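Tryptophan halogenase superfamily (Brevundimonas sp. BAL3, PDB 6FRL) is a flavin-dependent halogenase that prefers bromination over chlorination, probably using reduced flavin to activate halide for attack on an aromatic substrate. Local coordinates at residues 38-46 / 184-192; 285-293 / 303-312. All coordinates share one frame; numbering follows the deposited sequence.

Contact 1: residues 38-46 / 184-192; sequences PLKITVVES and GCARIDARI
Strands 40-45 and 186-189 pair in parallel at the edge of the Rossmann-type sheet, which probably binds the flavin nucleotide, with 186-189 as the outermost strand within this chain and 40-45 hydrogen-bonded on its other edge to strand 13-17. Five backbone bonds zigzag between them, from Ala186 N to Ile41 O (2.9 Å) at one end to Ala190 N to Glu45 O (3.1 Å) at the other. Just before the first, a water accepts from Ile41 N and donates to Gly184 O, whose residue closes helix 169-182 in a Schellman motif. The order 186-189, 40-45, 13-17 is the 3-2-1 half of a Rossmann-type fold, and helix 20-33 covers the face that carries Ile41, Val43 and Cys185. There Cys185 SG lies 3.8 Å from Ile41 CG2 and also meets Val43 CG2. At the far end of this face Arg187 NE gives Glu45 OE2 a nearly straight bond (3.0 Å, 169°): OE2 lies near the guanidinium plane, NE on the anti side of OE2, somewhat out of the carboxylate plane, the planes 74° apart. Trp24 NE1 is a second donor to the same oxygen, which fixes the carboxylate beside the probable glycine-rich dinucleotide-binding turn. On the opposite face Thr42 CG2 touches Ile188 CD1 (3.9 Å). Beyond it, Val44 CG1, anti to its amide nitrogen (chi1 179°), meets Ile192 CD1, and Leu207 of strand 204-209 packs on both side chains.

Contact 2: residues 285-293 / 303-312; sequences HRAGNGLVF and ALAELMPHLL
Strand 286-293 and the 303-307 part of helix 300-307 run roughly antiparallel, their directions 139° apart and their axes 8.7 Å from each other at closest approach. The backbones come nearest at Leu291 and Leu307, and residues 308-312 then carry the chain back along the strand to Leu312, near Ala287. Every second strand residue from Ala287 to Phe293 turns its CB toward this returning chain. Midway along helix 300-307, Ala303 CB sits over one face of the Phe293 ring, 3.9 Å from its centroid and displaced toward the rim, a CH-pi contact. Leu291 CD2 reaches the same methyl at 4.1 Å, while its CB meets Leu307 CD2. The other branch of Leu307, CD1, lies on the backbone of Gly290, 3.5 Å from its carbonyl carbon. The strand belongs to the large mixed sheet of the halogenase, between strands 276-282 and 250-257, and the helix with its following turn packs on one face of that sheet. At the far end the contact becomes polar. Asn289 has CG beside its own amide nitrogen (chi1 -50°), which aims OD1 at Leu312 N for a straight bond of 2.9 Å (173°), the donor slightly tilted from the amide plane. Its ND2 donates to Val254 O and Ser256 OG of the neighbouring strand, so both ends of the buried amide are engaged. A leucine at Asn289 would probably leave Leu312 N without its acceptor and Val254 O without this donor. The Leu311 side chain crosses that of Asn289 at about a right angle, Leu311 CD2 lying 3.6 Å from Asn289 CB, and Leu312 CD1 rests on Ala287 CB.

From the N terminus, the chain first lays down strand 40-45, and strand 186-189 returns beside it much later: 137 residues, helix 169-182 among them, separate segment 38-46 from segment 184-192, so contact 1 closes a long loop. Contact 2 opens later and closes a short one, with nine residues between segments 285-293 and 303-312. The two are in series, neither nested nor crossed. Their centres lie 36 Å apart, with about 17 Å between nearest atoms. Contact 1 joins distant parts of the sequence at the margin of the Rossmann-type sheet, whereas contact 2 lays the helix and its following turn over a strand of the other large sheet of the same halogenase chain.

Contact 1: residues 38-46 / 184-192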
# COMPACT_ATOMS: atom_id res chain seq x y z
N PRO B 38 17.33 -6.16 28.69
CA PRO B 38 18.01 -5.27 29.61
C PRO B 38 18.01 -3.89 29.01
O PRO B 38 18.97 -3.51 28.35
CB PRO B 38 19.43 -5.87 29.67
CG PRO B 38 19.63 -6.48 28.33
CD PRO B 38 18.28 -6.82 27.78
N LEU B 39 16.90 -3.19 29.15
CA LEU B 39 16.73 -1.86 28.59
C LEU B 39 16.15 -1.01 29.69
O LEU B 39 15.04 -1.30 30.17
CB LEU B 39 15.80 -1.86 27.37
CG LEU B 39 15.62 -0.50 26.67
CD1 LEU B 39 16.90 -0.08 25.99
CD2 LEU B 39 14.52 -0.50 25.63
N LYS B 40 16.89 0.02 30.11
CA LYS B 40 16.37 0.97 31.05
C LYS B 40 15.48 1.97 30.33
O LYS B 40 15.83 2.45 29.26
CB LYS B 40 17.48 1.64 31.86
CG LYS B 40 17.95 0.78 33.02
CD LYS B 40 18.95 1.52 33.90
CE LYS B 40 20.36 1.50 33.29
NZ LYS B 40 21.18 2.71 33.61
N ILE B 41 14.30 2.24 30.89
CA ILE B 41 13.45 3.28 30.38
C ILE B 41 13.11 4.18 31.55
O ILE B 41 12.72 3.72 32.64
CB ILE B 41 12.17 2.70 29.74
CG1 ILE B 41 12.52 1.74 28.58
CG2 ILE B 41 11.26 3.83 29.25
CD1 ILE B 41 11.35 0.88 28.14
N THR B 42 13.22 5.48 31.31
CA THR B 42 12.91 6.50 32.29
C THR B 42 12.18 7.67 31.61
O THR B 42 12.54 8.07 30.50
CB THR B 42 14.22 7.03 32.89
OG1 THR B 42 15.01 5.95 33.37
CG2 THR B 42 13.95 8.02 34.00
N VAL B 43 11.17 8.20 32.29
CA VAL B 43 10.45 9.41 31.89
C VAL B 43 10.88 10.53 32.87
O VAL B 43 11.03 10.28 34.06
CB VAL B 43 8.91 9.22 32.00
CG1 VAL B 43 8.17 10.54 31.81
CG2 VAL B 43 8.43 8.20 30.98
N VAL B 44 11.04 11.73 32.35
CA VAL B 44 11.35 12.93 33.11
C VAL B 44 10.27 13.98 32.83
O VAL B 44 10.17 14.49 31.74
CB VAL B 44 12.74 13.50 32.71
CG1 VAL B 44 13.06 14.76 33.49
CG2 VAL B 44 13.83 12.45 32.91
N GLU B 45 9.47 14.32 33.84
CA GLU B 45 8.38 15.31 33.72
C GLU B 45 8.27 16.12 35.01
O GLU B 45 8.88 15.75 36.02
CB GLU B 45 7.04 14.59 33.42
CG GLU B 45 6.61 13.52 34.44
CD GLU B 45 5.17 13.02 34.25
OE1 GLU B 45 4.37 13.66 33.53
OE2 GLU B 45 4.80 11.98 34.84
N SER B 46 7.41 17.15 34.96
CA SER B 46 7.04 17.97 36.12
C SER B 46 5.53 18.25 36.15
O SER B 46 4.87 18.01 37.16
CB SER B 46 7.82 19.29 36.10
OG SER B 46 7.45 20.05 34.96
N GLY B 184 8.62 -1.61 35.00
CA GLY B 184 9.96 -1.20 35.38
C GLY B 184 10.46 0.11 34.81
O GLY B 184 11.66 0.32 34.75
N CYS B 185 9.54 0.99 34.42
CA CYS B 185 9.90 2.29 33.91
C CYS B 185 10.11 3.18 35.11
O CYS B 185 9.22 3.30 35.95
CB CYS B 185 8.79 2.85 32.99
SG CYS B 185 9.11 4.52 32.33
N ALA B 186 11.29 3.80 35.19
CA ALA B 186 11.61 4.84 36.20
C ALA B 186 10.90 6.15 35.92
O ALA B 186 10.64 6.48 34.77
CB ALA B 186 13.13 5.08 36.27
N ARG B 187 10.63 6.92 36.96
CA ARG B 187 9.98 8.23 36.83
C ARG B 187 10.72 9.23 37.71
O ARG B 187 11.03 8.93 38.85
CB ARG B 187 8.49 8.17 37.23
CG ARG B 187 7.83 9.56 37.17
CD ARG B 187 6.35 9.52 37.43
NE ARG B 187 5.75 10.86 37.47
CZ ARG B 187 5.74 11.68 38.53
NH1 ARG B 187 6.32 11.35 39.68
NH2 ARG B 187 5.15 12.87 38.42
N ILE B 188 11.00 10.41 37.16
CA ILE B 188 11.74 11.45 37.84
C ILE B 188 10.95 12.73 37.73
O ILE B 188 10.80 13.27 36.63
CB ILE B 188 13.12 11.67 37.21
CG1 ILE B 188 14.00 10.43 37.40
CG2 ILE B 188 13.79 12.91 37.81
CD1 ILE B 188 15.34 10.47 36.66
N ASP B 189 10.48 13.22 38.87
CA ASP B 189 9.76 14.49 38.95
C ASP B 189 10.80 15.59 39.15
O ASP B 189 11.44 15.64 40.19
CB ASP B 189 8.76 14.45 40.11
CG ASP B 189 7.77 15.61 40.08
OD1 ASP B 189 7.98 16.65 39.39
OD2 ASP B 189 6.76 15.47 40.79
N ALA B 190 10.97 16.45 38.14
CA ALA B 190 12.05 17.44 38.14
C ALA B 190 11.99 18.32 36.90
O ALA B 190 11.69 17.82 35.81
CB ALA B 190 13.40 16.74 38.18
N ARG B 191 12.27 19.61 37.07
CA ARG B 191 12.53 20.53 35.95
C ARG B 191 13.93 20.30 35.38
O ARG B 191 14.84 19.93 36.10
CB ARG B 191 12.41 21.99 36.40
CG ARG B 191 11.02 22.43 36.80
CD ARG B 191 10.98 23.94 37.06
NE ARG B 191 9.83 24.31 37.90
CZ ARG B 191 9.31 25.54 38.04
NH1 ARG B 191 9.82 26.59 37.38
NH2 ARG B 191 8.26 25.73 38.84
N ILE B 192 14.09 20.53 34.08
CA ILE B 192 15.36 20.32 33.39
C ILE B 192 15.99 21.69 33.24
O ILE B 192 15.33 22.61 32.72
CB ILE B 192 15.14 19.65 32.01
CG1 ILE B 192 14.51 18.24 32.20
CG2 ILE B 192 16.45 19.49 31.23
CD1 ILE B 192 13.72 17.75 31.01
O HOH W 1 14.03 1.00 33.67

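Contact 2: residues 285-293 / 303-312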
# COMPACT_ATOMS: atom_id res chain seq x y z
N HIS B 285 -19.91 12.17 31.65
CA HIS B 285 -20.59 13.25 32.43
C HIS B 285 -20.05 14.67 32.12
O HIS B 285 -20.49 15.66 32.70
CB HIS B 285 -20.48 13.00 33.96
CG HIS B 285 -20.81 11.60 34.39
ND1 HIS B 285 -22.08 11.06 34.29
CD2 HIS B 285 -20.04 10.63 34.94
CE1 HIS B 285 -22.07 9.82 34.75
NE2 HIS B 285 -20.84 9.53 35.15
N ARG B 286 -19.13 14.78 31.18
CA ARG B 286 -18.46 16.03 30.85
C ARG B 286 -18.22 16.08 29.35
O ARG B 286 -18.41 15.09 28.65
CB ARG B 286 -17.12 16.15 31.59
CG ARG B 286 -17.22 16.39 33.10
CD ARG B 286 -15.99 15.87 33.87
NE ARG B 286 -14.71 16.03 33.14
CZ ARG B 286 -13.79 15.08 32.89
NH1 ARG B 286 -13.92 13.81 33.32
NH2 ARG B 286 -12.72 15.42 32.19
N ALA B 287 -17.84 17.25 28.84
CA ALA B 287 -17.49 17.32 27.42
C ALA B 287 -16.37 18.32 27.16
O ALA B 287 -16.24 19.30 27.88
CB ALA B 287 -18.72 17.66 26.60
N GLY B 288 -15.55 18.00 26.16
CA GLY B 288 -14.62 18.94 25.58
C GLY B 288 -15.35 19.84 24.58
O GLY B 288 -16.19 19.38 23.80
N ASN B 289 -15.05 21.15 24.66
CA ASN B 289 -15.58 22.13 23.72
C ASN B 289 -14.44 23.01 23.23
O ASN B 289 -13.48 23.22 23.96
CB ASN B 289 -16.61 23.06 24.35
CG ASN B 289 -17.69 22.33 25.10
OD1 ASN B 289 -18.84 22.26 24.63
ND2 ASN B 289 -17.34 21.81 26.28
N GLY B 290 -14.57 23.54 22.02
CA GLY B 290 -13.63 24.54 21.53
C GLY B 290 -14.01 25.22 20.21
O GLY B 290 -14.91 24.79 19.52
N LEU B 291 -13.32 26.30 19.91
CA LEU B 291 -13.44 26.99 18.66
C LEU B 291 -12.03 27.16 18.11
O LEU B 291 -11.15 27.71 18.80
CB LEU B 291 -14.10 28.36 18.83
CG LEU B 291 -14.59 29.02 17.52
CD1 LEU B 291 -16.04 28.64 17.25
CD2 LEU B 291 -14.43 30.54 17.52
N VAL B 292 -11.83 26.68 16.88
CA VAL B 292 -10.63 26.96 16.08
C VAL B 292 -10.98 28.09 15.11
O VAL B 292 -12.03 28.03 14.49
CB VAL B 292 -10.22 25.71 15.26
CG1 VAL B 292 -9.09 26.03 14.26
CG2 VAL B 292 -9.86 24.56 16.20
N PHE B 293 -10.12 29.10 14.95
CA PHE B 293 -10.50 30.26 14.12
C PHE B 293 -9.31 31.10 13.63
O PHE B 293 -8.17 30.93 14.09
CB PHE B 293 -11.46 31.15 14.92
CG PHE B 293 -10.84 31.76 16.14
CD1 PHE B 293 -10.76 31.04 17.33
CD2 PHE B 293 -10.30 33.05 16.10
CE1 PHE B 293 -10.16 31.60 18.45
CE2 PHE B 293 -9.70 33.62 17.21
CZ PHE B 293 -9.64 32.90 18.39
N ALA B 303 -14.81 35.72 19.03
CA ALA B 303 -14.60 34.28 19.16
C ALA B 303 -15.37 33.68 20.32
O ALA B 303 -15.99 32.63 20.19
CB ALA B 303 -13.11 33.97 19.32
N LEU B 304 -15.31 34.32 21.48
CA LEU B 304 -16.01 33.82 22.66
C LEU B 304 -17.53 33.95 22.51
O LEU B 304 -18.29 33.13 23.05
CB LEU B 304 -15.51 34.53 23.92
CG LEU B 304 -14.01 34.40 24.24
CD1 LEU B 304 -13.59 35.19 25.48
CD2 LEU B 304 -13.60 32.95 24.41
N ALA B 305 -17.97 34.97 21.75
CA ALA B 305 -19.39 35.16 21.40
C ALA B 305 -19.97 34.03 20.53
O ALA B 305 -21.17 33.75 20.59
CB ALA B 305 -19.59 36.51 20.70
N GLU B 306 -19.13 33.41 19.71
CA GLU B 306 -19.55 32.23 18.94
C GLU B 306 -19.53 30.94 19.80
O GLU B 306 -20.46 30.12 19.72
CB GLU B 306 -18.65 32.07 17.70
CG GLU B 306 -18.61 33.29 16.79
CD GLU B 306 -18.17 32.98 15.38
OE1 GLU B 306 -17.07 32.41 15.18
OE2 GLU B 306 -18.95 33.33 14.47
N LEU B 307 -18.49 30.79 20.63
CA LEU B 307 -18.25 29.56 21.39
C LEU B 307 -19.18 29.43 22.59
O LEU B 307 -19.93 28.45 22.71
CB LEU B 307 -16.79 29.53 21.86
CG LEU B 307 -16.16 28.38 22.67
CD1 LEU B 307 -16.34 26.98 22.09
CD2 LEU B 307 -14.69 28.70 22.87
N MET B 308 -19.17 30.44 23.46
CA MET B 308 -19.74 30.32 24.83
C MET B 308 -21.26 30.16 24.93
O MET B 308 -21.72 29.53 25.87
CB MET B 308 -19.23 31.44 25.73
CG MET B 308 -17.69 31.42 25.93
SD MET B 308 -16.98 29.91 26.68
CE MET B 308 -17.92 29.86 28.19
N PRO B 309 -22.04 30.70 23.97
CA PRO B 309 -23.49 30.39 23.98
C PRO B 309 -23.91 29.01 23.46
O PRO B 309 -25.10 28.71 23.51
CB PRO B 309 -24.11 31.46 23.04
CG PRO B 309 -23.03 32.45 22.78
CD PRO B 309 -21.71 31.78 23.01
N HIS B 310 -22.97 28.20 22.96
CA HIS B 310 -23.29 26.94 22.26
C HIS B 310 -22.46 25.76 22.75
O HIS B 310 -22.18 24.83 21.98
CB HIS B 310 -23.07 27.09 20.73
CG HIS B 310 -23.98 28.11 20.11
ND1 HIS B 310 -23.50 29.24 19.48
CD2 HIS B 310 -25.33 28.17 20.03
CE1 HIS B 310 -24.52 29.95 19.04
NE2 HIS B 310 -25.64 29.33 19.37
N LEU B 311 -22.09 25.78 24.03
CA LEU B 311 -21.37 24.65 24.64
C LEU B 311 -22.30 23.46 24.88
O LEU B 311 -23.49 23.61 24.97
CB LEU B 311 -20.75 25.07 25.95
CG LEU B 311 -19.78 26.25 25.94
CD1 LEU B 311 -19.34 26.50 27.37
CD2 LEU B 311 -18.58 25.98 25.04
N LEU B 312 -21.72 22.27 25.02
CA LEU B 312 -22.49 21.07 25.36
C LEU B 312 -22.86 20.99 26.84
O LEU B 312 -23.23 19.94 27.29
CB LEU B 312 -21.72 19.81 24.93
CG LEU B 312 -21.67 19.49 23.43
CD1 LEU B 312 -20.53 18.54 23.14
CD2 LEU B 312 -23.01 18.91 22.95